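Long-range contacts in multisubunit Na+/H+ antiporter, D subunit (PDB 6Z16), which probably forms part of the membrane domain of a multisubunit antiporter that exchanges Na+ for H+ across the cell membrane: residues 348-353 with 435-440; 292-297 with 355-360; 79-84 with 329-334. All blocks are in the same frame, centred on the assembly; numbering follows the deposited sequence.

Contacts 3 and 1 lie on helix 320-351, and contact 2 involves the loop that follows it. Contact 3 lies deep in the chain, about 8 Å from its centre, where residues 329-334 of that helix meet helix 76-99. Contact 1 uses the end of the same helix, 33 Å away centre to centre. Contact 2 ties the turn before helix 296-315 to the loop 355-360; it lies 13 Å from contact 1 and touches it, Phe359 packing on Thr351. Along the chain contact 2 interleaves with both others, while contact 3 closes before contact 1 opens. Helix 320-351 thus packs on helix 76-99 within the membrane, while contact 1 covers its C-terminal end and contact 2 fastens the loop that leaves it.

Contact 1: residues 348-353 with 435-440; sequences FSITRS and KGFEQK
Lys440 reaches along the end of helix 320-351 to Ser349, its ammonium arriving beside the serine hydroxyl. The chain leaves its loop with CG anti to the backbone N (chi1 -173°), and the bends at chi2 and chi3 bring NZ to Ser349. NZ gives a hydrogen bond of 2.6 Å to Ser349 OG and a weak one of 3.3 Å to Ser349 O, so one ammonium serves both the hydroxyl and, weakly, the carbonyl of Ser349. Earlier in the loop, Phe437 and Ile350 run side by side and point the same way; Ile350 CG2 meets Phe437 CD2 obliquely at 4.1 Å. The phenylalanine starts toward the helix, its CB 4.2 Å from Thr351 CA, but its ring leads off to Lys434, which makes a cation-pi contact with it, and to Leu362.

This is the C-terminal end of a predicted transmembrane helix, closed by Arg352 in a left-handed backbone conformation and crossed by the loop between helices 405-429 and 446-461. The guanidinium of Arg352 presents one face to Ser349 O, 4.1 Å from its plane, while its NH2 is 5.9 Å from Lys440 NZ; Ser349 O, close to both groups, probably eases the nearness of these like charges. With an alanine in place of Lys440, Ser349 OG and O would probably lose their ammonium partner and the loop its polar tie to the helix. Tyr366 packs on Ile350, and its OH is hydrogen-bonded to Lys440 O.

Contact 2: residues 292-297 with 355-360; sequences AYNDMR and DIRSFS
Asn294 and Ile356 join the two loops through a weak bond from Ile356 N to Asn294 O, 3.3 Å long but nearly straight at 169°. It belongs to a single beta bridge, Asp295 with Asp355, between the turn leading into helix 296-315 and the loop after helix 320-351, in the membrane domain shared by the Mrp and complex I families. Beside the bridge, Met296 CG rests on Ile356 CD1 at 3.7 Å. The end of the methionine bends on, and its CE comes within 4.4 Å of Phe359 CZ.

Arg357, next in the chain after Ile356, bends at chi3 (-64°) and brings its guanidinium edge to Asn294, whose amide stands 81° to it. NH1 lies 2.8 Å from Asn294 OD1, though the angle is too poor for a hydrogen bond. Lys424 also touches Asn294, as does Arg602 of a neighbouring subunit.

A tight turn places Ile356 and Arg357. Ser358 N bonds to Asp355 O at 3.1 Å, closing a type I turn, and Arg357 N makes a weak Asx-turn bond of 3.4 Å to Asp355 OD1. The carboxylate may also steady the guanidinium, by charge alone, in a long salt bridge of 3.9 Å between Asp355 OD2 and Arg357 NH2, with Asp355 OD1 lying 3.8 Å above the guanidinium plane, toward its rim.

Contact 3: residues 79-84 with 329-334; sequences ALLVLT and YLLQDM
The peptide carbonyl of Leu80 is the flat group here, and Leu331 CD2 comes up to its oxygen, CD2 to Leu80 O being 4.2 Å. Two donors of one residue reach that oxygen from opposite faces of the carbonyl plane: Thr84 N by the regular helix bond, and Thr84 OG1 at 2.8 Å, tilted 34° from the plane. The hydroxyl gets there because OG1 sits beside the backbone N (chi1 -54°), which turns CG2 out across the interface.

Around this grip the packing is mostly apolar. Leu331 crosses Thr84 at about a right angle, with CD2 against Thr84 OG1 at 3.5 Å, and likewise crosses Leu81, whose CD2 is 4.1 Å from Leu331 CD2. Met334 bends at chi3 and crosses Leu81 at about a right angle, SD to CD2 3.7 Å; its CE then meets Thr84 CG2 at 3.9 Å. Segments 79-84 and 329-334 run nearly parallel, 11° between their axes and 10.4 Å at closest approach; they belong to helices 76-99 and 320-351, a buried pair in the transmembrane bundle. Tyr254 and Phe124 also touch Leu81, and Lys250 reaches Leu330 and Met334.

What joins the two helices here is methyl, thioether and leucine contact, and the one hydroxyl in it is bound to the backbone of its own helix.

Contact 1: residues 348-353 with 435-440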
loop_
_atom_site.group_PDB
_atom_site.type_symbol
_atom_site.label_atom_id
_atom_site.label_comp_id
_atom_site.label_asym_id
_atom_site.label_seq_id
_atom_site.Cartn_x
_atom_site.Cartn_y
_atom_site.Cartn_z
ATOM N N PHE D 348 -0.334 75.926 1.784
ATOM C CA PHE D 348 -1.442 75.517 2.642
ATOM C C PHE D 348 -0.957 75.138 4.034
ATOM O O PHE D 348 -1.667 75.363 5.022
ATOM C CB PHE D 348 -2.215 74.350 2.026
ATOM C CG PHE D 348 -3.370 73.889 2.877
ATOM C CD1 PHE D 348 -4.540 74.625 2.933
ATOM C CD2 PHE D 348 -3.271 72.745 3.651
ATOM C CE1 PHE D 348 -5.592 74.223 3.728
ATOM C CE2 PHE D 348 -4.317 72.345 4.448
ATOM C CZ PHE D 348 -5.478 73.084 4.484
ATOM N N SER D 349 0.235 74.543 4.124
ATOM C CA SER D 349 0.822 74.231 5.423
ATOM C C SER D 349 1.076 75.490 6.232
ATOM O O SER D 349 0.916 75.494 7.457
ATOM C CB SER D 349 2.123 73.457 5.230
ATOM O OG SER D 349 2.764 73.241 6.472
ATOM N N ILE D 350 1.455 76.573 5.559
ATOM C CA ILE D 350 1.719 77.824 6.264
ATOM C C ILE D 350 0.420 78.518 6.675
ATOM O O ILE D 350 0.269 78.956 7.821
ATOM C CB ILE D 350 2.604 78.734 5.398
ATOM C CG1 ILE D 350 3.940 78.057 5.150
ATOM C CG2 ILE D 350 2.834 80.054 6.075
ATOM C CD1 ILE D 350 4.758 78.713 4.103
ATOM N N THR D 351 -0.544 78.616 5.757
ATOM C CA THR D 351 -1.687 79.504 5.946
ATOM C C THR D 351 -2.865 78.883 6.687
ATOM O O THR D 351 -3.713 79.634 7.185
ATOM C CB THR D 351 -2.184 80.007 4.592
ATOM O OG1 THR D 351 -2.555 78.892 3.778
ATOM C CG2 THR D 351 -1.101 80.780 3.897
ATOM N N ARG D 352 -2.942 77.544 6.750
ATOM C CA ARG D 352 -4.093 76.787 7.268
ATOM C C ARG D 352 -5.387 77.148 6.551
ATOM O O ARG D 352 -6.465 77.121 7.146
ATOM C CB ARG D 352 -4.271 76.949 8.784
ATOM C CG ARG D 352 -3.124 76.411 9.595
ATOM C CD ARG D 352 -3.032 74.918 9.421
ATOM N NE ARG D 352 -1.954 74.333 10.204
ATOM C CZ ARG D 352 -1.602 73.055 10.128
ATOM N NH1 ARG D 352 -2.243 72.243 9.300
ATOM N NH2 ARG D 352 -0.609 72.590 10.872
ATOM N N SER D 353 -5.283 77.468 5.266
ATOM C CA SER D 353 -6.408 77.890 4.447
ATOM C C SER D 353 -5.977 77.820 2.997
ATOM O O SER D 353 -4.791 77.915 2.679
ATOM C CB SER D 353 -6.875 79.308 4.783
ATOM O OG SER D 353 -7.928 79.704 3.926
ATOM N N LYS D 435 -1.812 89.787 7.053
ATOM C CA LYS D 435 -3.021 89.580 7.850
ATOM C C LYS D 435 -3.413 88.126 8.070
ATOM O O LYS D 435 -4.107 87.850 9.054
ATOM C CB LYS D 435 -4.220 90.309 7.226
ATOM C CG LYS D 435 -4.722 89.708 5.927
ATOM C CD LYS D 435 -5.926 90.448 5.392
ATOM C CE LYS D 435 -6.471 89.761 4.153
ATOM N NZ LYS D 435 -5.509 89.819 3.024
ATOM N N GLY D 436 -3.006 87.180 7.231
ATOM C CA GLY D 436 -3.718 85.919 7.200
ATOM C C GLY D 436 -3.162 84.772 8.013
ATOM O O GLY D 436 -3.906 83.873 8.409
ATOM N N PHE D 437 -1.863 84.791 8.279
ATOM C CA PHE D 437 -1.150 83.618 8.749
ATOM C C PHE D 437 -0.382 83.964 10.017
ATOM O O PHE D 437 -0.341 85.115 10.455
ATOM C CB PHE D 437 -0.227 83.078 7.648
ATOM C CG PHE D 437 0.911 84.000 7.281
ATOM C CD1 PHE D 437 0.718 85.069 6.418
ATOM C CD2 PHE D 437 2.191 83.748 7.737
ATOM C CE1 PHE D 437 1.758 85.905 6.081
ATOM C CE2 PHE D 437 3.239 84.570 7.386
ATOM C CZ PHE D 437 3.020 85.648 6.557
ATOM N N GLU D 438 0.214 82.940 10.616
ATOM C CA GLU D 438 1.031 83.067 11.811
ATOM C C GLU D 438 2.389 82.456 11.501
ATOM O O GLU D 438 2.474 81.508 10.715
ATOM C CB GLU D 438 0.358 82.373 13.008
ATOM C CG GLU D 438 1.089 82.472 14.339
ATOM C CD GLU D 438 1.146 83.882 14.883
ATOM O OE1 GLU D 438 0.235 84.680 14.582
ATOM O OE2 GLU D 438 2.107 84.192 15.616
ATOM N N GLN D 439 3.446 83.023 12.087
ATOM C CA GLN D 439 4.812 82.647 11.744
ATOM C C GLN D 439 5.118 81.215 12.163
ATOM O O GLN D 439 5.090 80.881 13.351
ATOM C CB GLN D 439 5.798 83.609 12.398
ATOM C CG GLN D 439 7.244 83.354 12.030
ATOM C CD GLN D 439 7.520 83.615 10.566
ATOM O OE1 GLN D 439 6.998 84.566 9.989
ATOM N NE2 GLN D 439 8.355 82.781 9.961
ATOM N N LYS D 440 5.409 80.375 11.174
ATOM C CA LYS D 440 5.666 78.958 11.390
ATOM C C LYS D 440 6.839 78.575 10.508
ATOM O O LYS D 440 6.772 78.744 9.288
ATOM C CB LYS D 440 4.423 78.121 11.057
ATOM C CG LYS D 440 4.513 76.630 11.389
ATOM C CD LYS D 440 4.877 75.762 10.187
ATOM C CE LYS D 440 3.752 75.686 9.185
ATOM N NZ LYS D 440 4.111 74.802 8.042
#

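Contact 2: residues 292-297 with 355-360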
loop_
_atom_site.group_PDB
_atom_site.type_symbol
_atom_site.label_atom_id
_atom_site.label_comp_id
_atom_site.label_asym_id
_atom_site.label_seq_id
_atom_site.Cartn_x
_atom_site.Cartn_y
_atom_site.Cartn_z
ATOM N N ALA D 292 -11.567 81.479 -13.439
ATOM C CA ALA D 292 -12.755 81.585 -12.596
ATOM C C ALA D 292 -12.465 81.483 -11.102
ATOM O O ALA D 292 -13.144 82.140 -10.306
ATOM C CB ALA D 292 -13.760 80.508 -12.988
ATOM N N TYR D 293 -11.493 80.679 -10.692
ATOM C CA TYR D 293 -11.358 80.295 -9.291
ATOM C C TYR D 293 -10.379 81.170 -8.523
ATOM O O TYR D 293 -9.352 81.595 -9.055
ATOM C CB TYR D 293 -10.929 78.833 -9.171
ATOM C CG TYR D 293 -12.055 77.863 -9.401
ATOM C CD1 TYR D 293 -12.953 77.576 -8.384
ATOM C CD2 TYR D 293 -12.229 77.246 -10.627
ATOM C CE1 TYR D 293 -13.986 76.700 -8.578
ATOM C CE2 TYR D 293 -13.265 76.369 -10.834
ATOM C CZ TYR D 293 -14.137 76.097 -9.803
ATOM O OH TYR D 293 -15.173 75.219 -9.996
ATOM N N ASN D 294 -10.715 81.429 -7.261
ATOM C CA ASN D 294 -9.817 82.021 -6.277
ATOM C C ASN D 294 -9.334 80.968 -5.286
ATOM O O ASN D 294 -9.239 81.215 -4.084
ATOM C CB ASN D 294 -10.489 83.171 -5.539
ATOM C CG ASN D 294 -10.845 84.320 -6.450
ATOM O OD1 ASN D 294 -12.019 84.637 -6.632
ATOM N ND2 ASN D 294 -9.836 84.948 -7.035
ATOM N N ASP D 295 -9.052 79.769 -5.788
ATOM C CA ASP D 295 -8.645 78.630 -4.978
ATOM C C ASP D 295 -7.461 77.975 -5.673
ATOM O O ASP D 295 -7.538 77.695 -6.872
ATOM C CB ASP D 295 -9.805 77.650 -4.825
ATOM C CG ASP D 295 -9.590 76.662 -3.721
ATOM O OD1 ASP D 295 -8.550 76.751 -3.055
ATOM O OD2 ASP D 295 -10.460 75.796 -3.516
ATOM N N MET D 296 -6.383 77.717 -4.921
ATOM C CA MET D 296 -5.091 77.374 -5.525
ATOM C C MET D 296 -5.126 76.026 -6.235
ATOM O O MET D 296 -4.624 75.895 -7.364
ATOM C CB MET D 296 -3.993 77.367 -4.460
ATOM C CG MET D 296 -3.642 78.718 -3.896
ATOM S SD MET D 296 -2.210 78.703 -2.806
ATOM C CE MET D 296 -2.907 78.021 -1.311
ATOM N N ARG D 297 -5.716 75.017 -5.580
ATOM C CA ARG D 297 -5.772 73.671 -6.143
ATOM C C ARG D 297 -6.573 73.648 -7.438
ATOM O O ARG D 297 -6.148 73.025 -8.415
ATOM C CB ARG D 297 -6.359 72.696 -5.121
ATOM C CG ARG D 297 -5.468 72.430 -3.916
ATOM C CD ARG D 297 -6.203 71.684 -2.821
ATOM N NE ARG D 297 -6.453 70.272 -3.061
ATOM C CZ ARG D 297 -5.739 69.290 -2.529
ATOM N NH1 ARG D 297 -4.736 69.563 -1.708
ATOM N NH2 ARG D 297 -6.046 68.032 -2.793
ATOM N N ASP D 355 -7.928 79.621 0.573
ATOM C CA ASP D 355 -8.588 80.743 -0.076
ATOM C C ASP D 355 -7.577 81.864 -0.272
ATOM O O ASP D 355 -6.981 82.337 0.699
ATOM C CB ASP D 355 -9.763 81.225 0.772
ATOM C CG ASP D 355 -10.690 82.162 0.023
ATOM O OD1 ASP D 355 -10.471 82.397 -1.183
ATOM O OD2 ASP D 355 -11.641 82.675 0.651
ATOM N N ILE D 356 -7.413 82.291 -1.527
ATOM C CA ILE D 356 -6.501 83.375 -1.894
ATOM C C ILE D 356 -6.871 84.677 -1.187
ATOM O O ILE D 356 -5.996 85.429 -0.738
ATOM C CB ILE D 356 -6.504 83.518 -3.429
ATOM C CG1 ILE D 356 -5.770 82.353 -4.079
ATOM C CG2 ILE D 356 -5.922 84.804 -3.895
ATOM C CD1 ILE D 356 -4.313 82.328 -3.752
ATOM N N ARG D 357 -8.166 84.931 -1.016
ATOM C CA ARG D 357 -8.655 86.156 -0.390
ATOM C C ARG D 357 -8.425 86.212 1.112
ATOM O O ARG D 357 -8.735 87.244 1.714
ATOM C CB ARG D 357 -10.151 86.317 -0.650
ATOM C CG ARG D 357 -10.532 86.598 -2.087
ATOM C CD ARG D 357 -12.018 86.898 -2.195
ATOM N NE ARG D 357 -12.830 85.744 -1.818
ATOM C CZ ARG D 357 -13.238 84.808 -2.668
ATOM N NH1 ARG D 357 -12.922 84.896 -3.951
ATOM N NH2 ARG D 357 -13.967 83.788 -2.239
ATOM N N SER D 358 -7.914 85.155 1.739
ATOM C CA SER D 358 -7.831 85.112 3.191
ATOM C C SER D 358 -6.502 85.594 3.744
ATOM O O SER D 358 -6.452 86.004 4.906
ATOM C CB SER D 358 -8.081 83.690 3.692
ATOM O OG SER D 358 -9.393 83.270 3.387
ATOM N N PHE D 359 -5.434 85.560 2.953
ATOM C CA PHE D 359 -4.097 85.809 3.465
ATOM C C PHE D 359 -3.314 86.667 2.489
ATOM O O PHE D 359 -3.547 86.628 1.279
ATOM C CB PHE D 359 -3.351 84.491 3.731
ATOM C CG PHE D 359 -3.108 83.652 2.500
ATOM C CD1 PHE D 359 -4.060 82.757 2.059
ATOM C CD2 PHE D 359 -1.903 83.714 1.826
ATOM C CE1 PHE D 359 -3.833 81.980 0.946
ATOM C CE2 PHE D 359 -1.677 82.940 0.713
ATOM C CZ PHE D 359 -2.642 82.069 0.277
ATOM N N SER D 360 -2.364 87.427 3.029
ATOM C CA SER D 360 -1.471 88.242 2.219
ATOM C C SER D 360 -0.205 88.528 3.011
ATOM O O SER D 360 -0.212 88.511 4.242
ATOM C CB SER D 360 -2.141 89.551 1.790
ATOM O OG SER D 360 -2.450 90.353 2.915
#

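Contact 3: residues 79-84 with 329-334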
loop_
_atom_site.group_PDB
_atom_site.type_symbol
_atom_site.label_atom_id
_atom_site.label_comp_id
_atom_site.label_asym_id
_atom_site.label_seq_id
_atom_site.Cartn_x
_atom_site.Cartn_y
_atom_site.Cartn_z
ATOM N N ALA D 79 11.808 56.168 -22.979
ATOM C CA ALA D 79 12.902 56.282 -22.021
ATOM C C ALA D 79 12.927 57.658 -21.365
ATOM O O ALA D 79 13.188 57.769 -20.157
ATOM C CB ALA D 79 14.228 55.994 -22.712
ATOM N N LEU D 80 12.643 58.710 -22.143
ATOM C CA LEU D 80 12.526 60.052 -21.575
ATOM C C LEU D 80 11.378 60.144 -20.581
ATOM O O LEU D 80 11.516 60.763 -19.518
ATOM C CB LEU D 80 12.338 61.076 -22.693
ATOM C CG LEU D 80 13.544 61.394 -23.568
ATOM C CD1 LEU D 80 13.114 62.184 -24.776
ATOM C CD2 LEU D 80 14.546 62.177 -22.765
ATOM N N LEU D 81 10.244 59.517 -20.901
ATOM C CA LEU D 81 9.103 59.535 -19.991
ATOM C C LEU D 81 9.368 58.731 -18.726
ATOM O O LEU D 81 8.910 59.116 -17.644
ATOM C CB LEU D 81 7.866 59.016 -20.714
ATOM C CG LEU D 81 7.335 59.992 -21.756
ATOM C CD1 LEU D 81 6.346 59.337 -22.680
ATOM C CD2 LEU D 81 6.689 61.148 -21.038
ATOM N N VAL D 82 10.139 57.647 -18.836
ATOM C CA VAL D 82 10.514 56.863 -17.663
ATOM C C VAL D 82 11.442 57.657 -16.747
ATOM O O VAL D 82 11.256 57.671 -15.522
ATOM C CB VAL D 82 11.135 55.528 -18.112
ATOM C CG1 VAL D 82 11.863 54.879 -16.993
ATOM C CG2 VAL D 82 10.048 54.585 -18.568
ATOM N N LEU D 83 12.427 58.354 -17.326
ATOM C CA LEU D 83 13.336 59.171 -16.523
ATOM C C LEU D 83 12.610 60.335 -15.853
ATOM O O LEU D 83 12.869 60.644 -14.679
ATOM C CB LEU D 83 14.477 59.679 -17.399
ATOM C CG LEU D 83 15.532 60.551 -16.727
ATOM C CD1 LEU D 83 16.248 59.797 -15.636
ATOM C CD2 LEU D 83 16.518 61.048 -17.747
ATOM N N THR D 84 11.673 60.963 -16.570
ATOM C CA THR D 84 10.880 62.047 -15.997
ATOM C C THR D 84 10.003 61.542 -14.857
ATOM O O THR D 84 9.896 62.195 -13.807
ATOM C CB THR D 84 10.026 62.685 -17.093
ATOM O OG1 THR D 84 10.862 63.077 -18.183
ATOM C CG2 THR D 84 9.310 63.908 -16.572
ATOM N N TYR D 329 7.146 70.117 -24.548
ATOM C CA TYR D 329 6.125 70.638 -23.653
ATOM C C TYR D 329 5.606 69.557 -22.712
ATOM O O TYR D 329 5.303 69.851 -21.552
ATOM C CB TYR D 329 4.991 71.243 -24.477
ATOM C CG TYR D 329 4.039 72.091 -23.683
ATOM C CD1 TYR D 329 4.375 73.385 -23.326
ATOM C CD2 TYR D 329 2.820 71.596 -23.270
ATOM C CE1 TYR D 329 3.516 74.165 -22.591
ATOM C CE2 TYR D 329 1.954 72.370 -22.534
ATOM C CZ TYR D 329 2.307 73.652 -22.197
ATOM O OH TYR D 329 1.451 74.437 -21.463
ATOM N N LEU D 330 5.582 68.300 -23.171
ATOM C CA LEU D 330 5.141 67.180 -22.346
ATOM C C LEU D 330 6.062 66.955 -21.158
ATOM O O LEU D 330 5.600 66.867 -20.008
ATOM C CB LEU D 330 5.050 65.927 -23.218
ATOM C CG LEU D 330 4.763 64.545 -22.634
ATOM C CD1 LEU D 330 3.493 64.502 -21.812
ATOM C CD2 LEU D 330 4.670 63.556 -23.777
ATOM N N LEU D 331 7.374 66.880 -21.425
ATOM C CA LEU D 331 8.348 66.635 -20.359
ATOM C C LEU D 331 8.340 67.758 -19.325
ATOM O O LEU D 331 8.214 67.511 -18.105
ATOM C CB LEU D 331 9.741 66.481 -20.963
ATOM C CG LEU D 331 9.938 65.360 -21.979
ATOM C CD1 LEU D 331 11.340 65.407 -22.547
ATOM C CD2 LEU D 331 9.646 64.002 -21.387
ATOM N N GLN D 332 8.421 69.012 -19.805
ATOM C CA GLN D 332 8.474 70.118 -18.856
ATOM C C GLN D 332 7.153 70.286 -18.120
ATOM O O GLN D 332 7.149 70.728 -16.968
ATOM C CB GLN D 332 8.884 71.422 -19.552
ATOM C CG GLN D 332 7.867 72.072 -20.484
ATOM C CD GLN D 332 6.943 73.049 -19.764
ATOM O OE1 GLN D 332 7.317 73.648 -18.757
ATOM N NE2 GLN D 332 5.728 73.195 -20.268
ATOM N N ASP D 333 6.031 69.889 -18.728
ATOM C CA ASP D 333 4.757 70.080 -18.058
ATOM C C ASP D 333 4.518 69.042 -16.977
ATOM O O ASP D 333 3.915 69.378 -15.952
ATOM C CB ASP D 333 3.618 70.067 -19.070
ATOM C CG ASP D 333 2.300 70.454 -18.449
ATOM O OD1 ASP D 333 2.161 71.624 -18.038
ATOM O OD2 ASP D 333 1.392 69.602 -18.391
ATOM N N MET D 334 4.985 67.801 -17.179
ATOM C CA MET D 334 4.989 66.815 -16.096
ATOM C C MET D 334 5.741 67.337 -14.878
ATOM O O MET D 334 5.188 67.394 -13.757
ATOM C CB MET D 334 5.629 65.515 -16.576
ATOM C CG MET D 334 4.852 64.770 -17.626
ATOM S SD MET D 334 5.778 63.378 -18.282
ATOM C CE MET D 334 5.762 62.272 -16.879
#